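Local atomic coordinates of 2,5-dihydroxypyridine 5,6-dioxygenase (PDB entry 7CN3), a protein that catalyses the iron(II)-dependent dioxygenolytic cleavage of the 2,5-dihydroxypyridine ring between carbons 5 and 6, giving N-formylmaleamate in aerobic nicotinate degradation. Residues K253-P258 / T315-D320; T197-D202 / Y261-I266; G77-T82 / L104-Q109. All coordinates share one frame; numbering follows the deposited sequence.

Followed from the N terminus, the chain first makes contact 3, where the loop 77-82 meets 104-109 at the start of helix 107-114 and closes a short loop containing helix 85-92 and strand 96-99. This pair is complete before the others begin, in the part of the chain that carries the parallel sheet. Contact 2 opens at 197-202, but before 261-266 closes it the chain has entered contact 1 at 253-258, which closes only at 315-320; the two therefore cross. Both reach the antiparallel sheet that holds strands 263-269 and 319-323, and both supply iron ligands. The bound 5-oxidanyl-1H-pyridin-2-one joins the two regions, since contacts 1 and 3 both touch it.

Contact 1 of 3, residues K253-P258 / T315-D320; sequences KYFNDP and TPCHLD. With FE2 (Fe (II) ion), chain L; G6C (5-oxidanyl-1H-pyridin-2-one), chain M.
The side chain of C317 lies against one face of the F255 ring, the broadest apolar part of the contact. C317 CB sits 3.6 Å from the ring centroid, 17° off the normal, a CH-pi contact displaced toward the rim, with C317 CB only 3.4 Å from F255 CD2. The sulfur follows at a slant: C317 SG is 4.2 Å from the centroid of F255, a sulfur-aromatic contact. Y254 CD2 stands over the centre of the opposite face. P316 CG only grazes F255 CD1, at 4.2 Å.

Against this tight stack and the buried T315 stands the solvent side, where N256 and P258 are exposed and D257 is only partly covered. T315 OG1 donates to D257 OD2 in a hydrogen bond modelled at a doubtfully short 2.4 Å, while D257 OD1 is hydrogen-bonded to E259 N. N256, with positive phi, is the first residue to depart from helical backbone angles.

Past C317 the segment runs inward to the metal. With CG anti to the backbone N (chi1 174°), the H318 ring is carried away from 253-258, and its NE2 binds iron at 2.3 Å; D320 binds through OD1, and its OD2 forms a salt bridge with R293. S302 also ligates the iron. The contact thus joins the end of helix 243-254 to the lead-in of strand 319-323, with L319 packing back on that helix.

Contact 2 of 3, residues T197-D202 / Y261-I266; sequences TWPNED and YGISHI. With FE2 (Fe (II) ion), chain L.
T197 and I266 form an antiparallel hydrogen-bonded pair between beta strands 194-197 and 263-269, with T197 N giving to I266 O at 3.0 Å and I266 N returning to T197 O at 2.8 Å. H265 CA adds a C-H...O contact to T197 O at 3.2 Å. Beyond this pair the first segment leaves the sheet, and side chains take over.

W198 lays its indole across H265. H265 CB stands over the face of the five-membered ring, 3.9 Å from its centroid, in a CH-pi contact offset toward the rim. One residue on, P199 brings CD to within 3.1 Å of S264 O and makes similar apolar contacts with I266 CD1 and I263 CG2. These are buried contacts, and F196 meets the rings of both W198 and H265.

The consequences reach the metal centre. S264 OG is hydrogen-bonded to S302 OG, itself an iron ligand, which makes S264 a second-shell residue. In H265, CG lies between the backbone N and the carbonyl carbon (chi1 67°); this rotation directs the imidazole away from the indole, to the metal, where H265 NE2 binds iron at 2.3 Å.

Contact 3 of 3, residues G77-T82 / L104-Q109; sequences GDTALT and LHSPEQ. With G6C (5-oxidanyl-1H-pyridin-2-one), chain M.
T79 and S106 touch through carbon, T79 CG2 lying 3.7 Å from S106 CB, while L81 and E108 slide past each other so that L81 CD1 comes to 3.6 Å from E108 CB. No hydrogen bond crosses between the segments; 77-82 is instead shaped by bonds of its own. T79 to T82 form a type I turn. The T79 hydroxyl, placed between its backbone N and carbonyl carbon, accepts from L81 N at 3.2 Å, an ST turn, and T79 N gives to T82 OG1 at 2.7 Å. The same rotation of T79 (chi1 68°) puts CG2 anti to the carbonyl carbon, facing S106.

L81 has an unusual first torsion, chi1 -109°, with its branches also packed on helix 85-92. The E108 chain is bent at chi2 (83°), which carries its carboxylate back toward the turn. Even so, E108 OE1 remains 3.9 Å from T82 OG1, and it is buried without a polar partner in the model. S106, at the N-cap position of the helix, turns its OG instead to the carbonyl of L103.

Just before that helix the segment reaches the ligand. H105 NE2 donates to OB of the bound pyridinone at 2.9 Å, with OB at the edge of the imidazole and in its plane. L104 CG covers one face of that ring, E308 holds H105 ND1, and L104 CD2 approaches the pyridinone CG at 3.5 Å. H189 and E177 also bind the ligand. This is a beta-alpha-beta unit, strand 96-99, helix 107-114 and strand 118-121, whose first connecting loop delivers a substrate-binding histidine.

Contact 1 of 3, residues K253-P258 / T315-D320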
loop_
_atom_site.group_PDB
_atom_site.type_symbol
_atom_site.label_atom_id
_atom_site.label_comp_id
_atom_site.label_asym_id
_atom_site.label_seq_id
_atom_site.Cartn_x
_atom_site.Cartn_y
_atom_site.Cartn_z
ATOM N N LYS C 253 3.530 -2.561 41.375
ATOM C CA LYS C 253 4.863 -2.785 41.931
ATOM C C LYS C 253 5.906 -3.049 40.842
ATOM O O LYS C 253 7.092 -2.825 41.077
ATOM C CB LYS C 253 4.839 -3.949 42.931
ATOM C CG LYS C 253 4.735 -5.317 42.270
ATOM C CD LYS C 253 5.319 -6.440 43.126
ATOM C CE LYS C 253 4.517 -7.733 42.924
ATOM N NZ LYS C 253 5.311 -8.967 43.156
ATOM N N TYR C 254 5.476 -3.484 39.649
ATOM C CA TYR C 254 6.398 -3.787 38.557
ATOM C C TYR C 254 7.284 -2.594 38.230
ATOM O O TYR C 254 8.475 -2.755 37.940
ATOM C CB TYR C 254 5.597 -4.218 37.331
ATOM C CG TYR C 254 6.289 -4.162 35.970
ATOM C CD1 TYR C 254 7.213 -5.129 35.581
ATOM C CD2 TYR C 254 5.952 -3.177 35.049
ATOM C CE1 TYR C 254 7.810 -5.098 34.314
ATOM C CE2 TYR C 254 6.532 -3.131 33.799
ATOM C CZ TYR C 254 7.461 -4.095 33.422
ATOM O OH TYR C 254 8.034 -4.026 32.158
ATOM N N PHE C 255 6.722 -1.389 38.298
ATOM C CA PHE C 255 7.430 -0.163 37.962
ATOM C C PHE C 255 8.476 0.226 38.996
ATOM O O PHE C 255 9.318 1.075 38.693
ATOM C CB PHE C 255 6.411 0.962 37.762
ATOM C CG PHE C 255 5.552 0.762 36.545
ATOM C CD1 PHE C 255 5.989 1.182 35.300
ATOM C CD2 PHE C 255 4.338 0.093 36.636
ATOM C CE1 PHE C 255 5.217 0.962 34.168
ATOM C CE2 PHE C 255 3.555 -0.116 35.514
ATOM C CZ PHE C 255 3.996 0.317 34.274
ATOM N N ASN C 256 8.448 -0.378 40.186
ATOM C CA ASN C 256 9.473 -0.177 41.206
ATOM C C ASN C 256 9.692 1.312 41.491
ATOM O O ASN C 256 10.808 1.833 41.420
ATOM C CB ASN C 256 10.774 -0.863 40.780
ATOM C CG ASN C 256 11.832 -0.813 41.845
ATOM O OD1 ASN C 256 11.619 -1.285 42.967
ATOM N ND2 ASN C 256 12.990 -0.222 41.509
ATOM N N ASP C 257 8.596 2.004 41.814
ATOM C CA ASP C 257 8.597 3.452 42.000
ATOM C C ASP C 257 7.456 3.827 42.941
ATOM O O ASP C 257 6.285 3.709 42.559
ATOM C CB ASP C 257 8.460 4.144 40.637
ATOM C CG ASP C 257 8.512 5.661 40.731
ATOM O OD1 ASP C 257 8.645 6.197 41.848
ATOM O OD2 ASP C 257 8.402 6.316 39.671
ATOM N N PRO C 258 7.747 4.271 44.170
ATOM C CA PRO C 258 6.658 4.526 45.138
ATOM C C PRO C 258 5.659 5.572 44.676
ATOM O O PRO C 258 4.537 5.613 45.194
ATOM C CB PRO C 258 7.400 4.984 46.404
ATOM C CG PRO C 258 8.811 4.458 46.245
ATOM C CD PRO C 258 9.086 4.473 44.761
ATOM N N THR C 315 6.375 9.902 37.561
ATOM C CA THR C 315 6.388 8.453 37.364
ATOM C C THR C 315 5.583 8.030 36.131
ATOM O O THR C 315 4.598 8.675 35.763
ATOM C CB THR C 315 5.838 7.759 38.612
ATOM O OG1 THR C 315 6.242 6.381 38.626
ATOM C CG2 THR C 315 4.314 7.877 38.672
ATOM N N PRO C 316 5.996 6.946 35.456
ATOM C CA PRO C 316 5.306 6.544 34.225
ATOM C C PRO C 316 4.011 5.777 34.435
ATOM O O PRO C 316 3.125 5.837 33.580
ATOM C CB PRO C 316 6.348 5.668 33.514
ATOM C CG PRO C 316 7.211 5.167 34.599
ATOM C CD PRO C 316 7.277 6.239 35.623
ATOM N N CYS C 317 3.885 5.032 35.530
ATOM C CA CYS C 317 2.711 4.181 35.706
ATOM C C CYS C 317 1.479 5.021 35.970
ATOM O O CYS C 317 1.412 5.750 36.960
ATOM C CB CYS C 317 2.898 3.195 36.851
ATOM S SG CYS C 317 1.367 2.276 37.203
ATOM N N HIS C 318 0.476 4.864 35.131
ATOM C CA HIS C 318 -0.659 5.755 35.187
ATOM C C HIS C 318 -1.972 5.009 34.955
ATOM O O HIS C 318 -2.128 4.340 33.927
ATOM C CB HIS C 318 -0.480 6.832 34.140
ATOM C CG HIS C 318 -1.665 7.696 34.040
ATOM N ND1 HIS C 318 -2.581 7.592 33.019
ATOM C CD2 HIS C 318 -2.153 8.599 34.911
ATOM C CE1 HIS C 318 -3.556 8.450 33.237
ATOM N NE2 HIS C 318 -3.316 9.068 34.380
ATOM N N LEU C 319 -2.923 5.146 35.891
ATOM C CA LEU C 319 -4.207 4.451 35.825
ATOM C C LEU C 319 -5.366 5.442 35.894
ATOM O O LEU C 319 -5.322 6.403 36.671
ATOM C CB LEU C 319 -4.360 3.423 36.958
ATOM C CG LEU C 319 -3.230 2.416 37.214
ATOM C CD1 LEU C 319 -3.492 1.619 38.484
ATOM C CD2 LEU C 319 -3.012 1.504 36.006
ATOM N N ASP C 320 -6.400 5.192 35.072
ATOM C CA ASP C 320 -7.670 5.925 35.090
ATOM C C ASP C 320 -8.773 4.977 35.527
ATOM O O ASP C 320 -8.991 3.957 34.875
ATOM C CB ASP C 320 -8.017 6.495 33.715
ATOM C CG ASP C 320 -7.285 7.806 33.415
ATOM O OD1 ASP C 320 -7.183 8.662 34.312
ATOM O OD2 ASP C 320 -6.794 8.001 32.278
HETATM FE FE FE2 L . -5.361 10.034 34.744
HETATM O OB G6C M . -5.600 10.720 31.234
HETATM C CG G6C M . -6.427 11.200 30.264
HETATM C CD1 G6C M . -7.194 12.321 30.563
HETATM C CD2 G6C M . -6.500 10.576 29.022
HETATM N NE1 G6C M . -8.011 12.815 29.633
HETATM C CE2 G6C M . -7.364 11.106 28.077
HETATM C CZ G6C M . -8.108 12.238 28.413
HETATM O OH G6C M . -8.951 12.799 27.504
HETATM O O HOH W 1 -3.317 11.056 35.046
HETATM O O HOH W 2 -6.448 10.256 32.792
#

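Contact 2 of 3, residues T197-D202 / Y261-I266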
loop_
_atom_site.group_PDB
_atom_site.type_symbol
_atom_site.label_atom_id
_atom_site.label_comp_id
_atom_site.label_asym_id
_atom_site.label_seq_id
_atom_site.Cartn_x
_atom_site.Cartn_y
_atom_site.Cartn_z
ATOM N N THR C 197 -9.868 18.142 38.576
ATOM C CA THR C 197 -8.766 18.881 39.174
ATOM C C THR C 197 -7.874 17.859 39.885
ATOM O O THR C 197 -8.049 16.650 39.727
ATOM C CB THR C 197 -9.281 19.990 40.112
ATOM O OG1 THR C 197 -8.174 20.770 40.592
ATOM C CG2 THR C 197 -10.001 19.405 41.302
ATOM N N TRP C 198 -6.918 18.341 40.685
ATOM C CA TRP C 198 -6.042 17.514 41.507
ATOM C C TRP C 198 -6.236 17.880 42.968
ATOM O O TRP C 198 -6.526 19.034 43.271
ATOM C CB TRP C 198 -4.557 17.702 41.147
ATOM C CG TRP C 198 -4.166 17.090 39.852
ATOM C CD1 TRP C 198 -3.418 15.958 39.668
ATOM C CD2 TRP C 198 -4.507 17.560 38.543
ATOM N NE1 TRP C 198 -3.264 15.706 38.331
ATOM C CE2 TRP C 198 -3.924 16.676 37.618
ATOM C CE3 TRP C 198 -5.232 18.655 38.065
ATOM C CZ2 TRP C 198 -4.058 16.843 36.237
ATOM C CZ3 TRP C 198 -5.360 18.820 36.700
ATOM C CH2 TRP C 198 -4.778 17.918 35.800
ATOM N N PRO C 199 -6.093 16.927 43.891
ATOM C CA PRO C 199 -6.131 17.264 45.320
ATOM C C PRO C 199 -4.872 17.999 45.750
ATOM O O PRO C 199 -3.809 17.864 45.142
ATOM C CB PRO C 199 -6.214 15.897 46.004
ATOM C CG PRO C 199 -5.393 15.016 45.051
ATOM C CD PRO C 199 -5.785 15.503 43.667
ATOM N N ASN C 200 -4.998 18.773 46.834
ATOM C CA ASN C 200 -3.821 19.386 47.440
ATOM C C ASN C 200 -2.787 18.309 47.757
ATOM O O ASN C 200 -3.131 17.158 48.055
ATOM C CB ASN C 200 -4.186 20.151 48.719
ATOM C CG ASN C 200 -5.137 21.322 48.467
ATOM O OD1 ASN C 200 -5.386 21.716 47.328
ATOM N ND2 ASN C 200 -5.688 21.863 49.538
ATOM N N GLU C 201 -1.511 18.687 47.693
ATOM C CA GLU C 201 -0.434 17.715 47.842
ATOM C C GLU C 201 -0.526 16.993 49.181
ATOM O O GLU C 201 -0.831 17.588 50.218
ATOM C CB GLU C 201 0.936 18.395 47.704
ATOM C CG GLU C 201 1.413 18.567 46.259
ATOM C CD GLU C 201 1.441 17.271 45.452
ATOM O OE1 GLU C 201 2.207 16.352 45.822
ATOM O OE2 GLU C 201 0.714 17.176 44.435
ATOM N N ASP C 202 -0.292 15.686 49.139
ATOM C CA ASP C 202 -0.189 14.871 50.342
ATOM C C ASP C 202 -1.433 14.977 51.219
ATOM O O ASP C 202 -1.343 14.905 52.441
ATOM C CB ASP C 202 1.070 15.233 51.130
ATOM C CG ASP C 202 2.300 15.333 50.237
ATOM O OD1 ASP C 202 2.628 14.339 49.551
ATOM O OD2 ASP C 202 2.912 16.418 50.182
ATOM N N TYR C 261 1.702 5.204 43.444
ATOM C CA TYR C 261 0.568 5.115 44.357
ATOM C C TYR C 261 -0.050 6.470 44.699
ATOM O O TYR C 261 -1.058 6.508 45.409
ATOM C CB TYR C 261 0.983 4.383 45.643
ATOM C CG TYR C 261 1.537 2.990 45.368
ATOM C CD1 TYR C 261 0.699 1.962 44.977
ATOM C CD2 TYR C 261 2.901 2.723 45.474
ATOM C CE1 TYR C 261 1.192 0.701 44.705
ATOM C CE2 TYR C 261 3.405 1.468 45.213
ATOM C CZ TYR C 261 2.545 0.458 44.824
ATOM O OH TYR C 261 3.024 -0.803 44.543
ATOM N N GLY C 262 0.499 7.573 44.200
ATOM C CA GLY C 262 -0.076 8.872 44.503
ATOM C C GLY C 262 -1.365 9.100 43.734
ATOM O O GLY C 262 -1.495 8.721 42.572
ATOM N N ILE C 263 -2.332 9.730 44.386
ATOM C CA ILE C 263 -3.580 10.049 43.700
ATOM C C ILE C 263 -3.353 11.246 42.789
ATOM O O ILE C 263 -2.747 12.242 43.195
ATOM C CB ILE C 263 -4.704 10.324 44.704
ATOM C CG1 ILE C 263 -5.005 9.045 45.481
ATOM C CG2 ILE C 263 -5.944 10.853 43.974
ATOM C CD1 ILE C 263 -5.591 7.955 44.643
ATOM N N SER C 264 -3.812 11.148 41.544
ATOM C CA SER C 264 -3.641 12.294 40.663
ATOM C C SER C 264 -5.004 12.966 40.427
ATOM O O SER C 264 -5.619 13.427 41.394
ATOM C CB SER C 264 -2.916 11.879 39.378
ATOM O OG SER C 264 -3.765 11.289 38.430
ATOM N N HIS C 265 -5.502 13.050 39.198
ATOM C CA HIS C 265 -6.677 13.891 38.976
ATOM C C HIS C 265 -7.973 13.187 39.390
ATOM O O HIS C 265 -8.086 11.962 39.336
ATOM C CB HIS C 265 -6.745 14.365 37.522
ATOM C CG HIS C 265 -6.999 13.278 36.533
ATOM N ND1 HIS C 265 -8.264 12.790 36.279
ATOM C CD2 HIS C 265 -6.160 12.601 35.709
ATOM C CE1 HIS C 265 -8.191 11.840 35.362
ATOM N NE2 HIS C 265 -6.931 11.724 34.983
ATOM N N ILE C 266 -8.951 13.994 39.819
ATOM C CA ILE C 266 -10.248 13.545 40.330
ATOM C C ILE C 266 -11.332 14.440 39.730
ATOM O O ILE C 266 -11.130 15.647 39.579
ATOM C CB ILE C 266 -10.293 13.611 41.872
ATOM C CG1 ILE C 266 -9.855 15.008 42.337
ATOM C CG2 ILE C 266 -9.416 12.532 42.522
ATOM C CD1 ILE C 266 -9.992 15.240 43.833
HETATM FE FE FE2 L . -5.361 10.034 34.744
HETATM O O HOH W 1 -3.317 11.056 35.046
HETATM O O HOH W 2 -6.448 10.256 32.792
#

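Contact 3 of 3, residues G77-T82 / L104-Q109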
loop_
_atom_site.group_PDB
_atom_site.type_symbol
_atom_site.label_atom_id
_atom_site.label_comp_id
_atom_site.label_asym_id
_atom_site.label_seq_id
_atom_site.Cartn_x
_atom_site.Cartn_y
_atom_site.Cartn_z
ATOM N N GLY C 77 5.877 8.837 30.357
ATOM C CA GLY C 77 7.182 9.367 30.697
ATOM C C GLY C 77 7.751 10.230 29.592
ATOM O O GLY C 77 7.172 11.263 29.234
ATOM N N ASP C 78 8.907 9.825 29.067
ATOM C CA ASP C 78 9.451 10.452 27.875
ATOM C C ASP C 78 8.500 10.239 26.700
ATOM O O ASP C 78 7.690 9.307 26.687
ATOM C CB ASP C 78 10.836 9.872 27.560
ATOM C CG ASP C 78 11.971 10.598 28.288
ATOM O OD1 ASP C 78 11.707 11.326 29.269
ATOM O OD2 ASP C 78 13.144 10.431 27.878
ATOM N N THR C 79 8.570 11.132 25.714
ATOM C CA THR C 79 7.804 10.973 24.479
ATOM C C THR C 79 8.749 11.124 23.291
ATOM O O THR C 79 9.939 11.426 23.452
ATOM C CB THR C 79 6.648 11.987 24.382
ATOM O OG1 THR C 79 7.168 13.313 24.214
ATOM C CG2 THR C 79 5.767 11.944 25.634
ATOM N N ALA C 80 8.210 10.944 22.079
ATOM C CA ALA C 80 9.001 11.176 20.867
ATOM C C ALA C 80 9.521 12.609 20.765
ATOM O O ALA C 80 10.442 12.865 19.982
ATOM C CB ALA C 80 8.173 10.823 19.631
ATOM N N LEU C 81 8.963 13.546 21.549
ATOM C CA LEU C 81 9.417 14.935 21.595
ATOM C C LEU C 81 10.592 15.155 22.533
ATOM O O LEU C 81 11.306 16.165 22.394
ATOM C CB LEU C 81 8.283 15.843 22.070
ATOM C CG LEU C 81 7.589 16.797 21.121
ATOM C CD1 LEU C 81 6.856 17.830 21.935
ATOM C CD2 LEU C 81 8.584 17.444 20.185
ATOM N N THR C 82 10.774 14.263 23.506
ATOM C CA THR C 82 11.759 14.476 24.560
ATOM C C THR C 82 13.156 14.617 23.962
ATOM O O THR C 82 13.611 13.759 23.200
ATOM C CB THR C 82 11.697 13.312 25.559
ATOM O OG1 THR C 82 10.338 13.121 25.995
ATOM C CG2 THR C 82 12.576 13.581 26.759
ATOM N N LEU C 104 -0.175 14.158 25.801
ATOM C CA LEU C 104 -0.709 14.499 27.118
ATOM C C LEU C 104 0.063 13.775 28.221
ATOM O O LEU C 104 0.524 12.643 28.040
ATOM C CB LEU C 104 -2.204 14.153 27.203
ATOM C CG LEU C 104 -2.878 14.243 28.585
ATOM C CD1 LEU C 104 -3.183 15.697 29.015
ATOM C CD2 LEU C 104 -4.135 13.360 28.646
ATOM N N HIS C 105 0.205 14.458 29.363
ATOM C CA HIS C 105 0.926 14.008 30.555
ATOM C C HIS C 105 2.434 14.148 30.396
ATOM O O HIS C 105 3.187 13.445 31.082
ATOM C CB HIS C 105 0.604 12.556 30.958
ATOM C CG HIS C 105 -0.833 12.320 31.316
ATOM N ND1 HIS C 105 -1.474 13.006 32.325
ATOM C CD2 HIS C 105 -1.747 11.458 30.809
ATOM C CE1 HIS C 105 -2.726 12.591 32.412
ATOM N NE2 HIS C 105 -2.915 11.644 31.509
ATOM N N SER C 106 2.899 15.027 29.511
ATOM C CA SER C 106 4.321 15.218 29.283
ATOM C C SER C 106 4.665 16.692 29.427
ATOM O O SER C 106 3.853 17.555 29.083
ATOM C CB SER C 106 4.741 14.722 27.886
ATOM O OG SER C 106 4.354 15.633 26.864
ATOM N N PRO C 107 5.869 17.009 29.930
ATOM C CA PRO C 107 6.220 18.427 30.137
ATOM C C PRO C 107 6.225 19.243 28.861
ATOM O O PRO C 107 5.845 20.422 28.870
ATOM C CB PRO C 107 7.627 18.362 30.755
ATOM C CG PRO C 107 7.801 16.964 31.220
ATOM C CD PRO C 107 6.951 16.096 30.339
ATOM N N GLU C 108 6.671 18.639 27.760
ATOM C CA GLU C 108 6.771 19.365 26.500
ATOM C C GLU C 108 5.416 19.882 26.039
ATOM O O GLU C 108 5.340 20.943 25.415
ATOM C CB GLU C 108 7.397 18.455 25.444
ATOM C CG GLU C 108 8.885 18.194 25.672
ATOM C CD GLU C 108 9.152 17.069 26.670
ATOM O OE1 GLU C 108 8.227 16.262 26.952
ATOM O OE2 GLU C 108 10.299 16.993 27.166
ATOM N N GLN C 109 4.336 19.158 26.351
ATOM C CA GLN C 109 3.005 19.638 25.994
ATOM C C GLN C 109 2.681 20.942 26.717
ATOM O O GLN C 109 2.168 21.885 26.107
ATOM C CB GLN C 109 1.945 18.571 26.298
ATOM C CG GLN C 109 0.533 19.132 26.489
ATOM C CD GLN C 109 -0.564 18.155 26.096
ATOM O OE1 GLN C 109 -0.494 17.499 25.050
ATOM N NE2 GLN C 109 -1.593 18.063 26.931
HETATM O OB G6C M . -5.600 10.720 31.234
HETATM C CG G6C M . -6.427 11.200 30.264
HETATM C CD1 G6C M . -7.194 12.321 30.563
HETATM C CD2 G6C M . -6.500 10.576 29.022
HETATM N NE1 G6C M . -8.011 12.815 29.633
HETATM C CE2 G6C M . -7.364 11.106 28.077
HETATM C CZ G6C M . -8.108 12.238 28.413
HETATM O OH G6C M . -8.951 12.799 27.504
#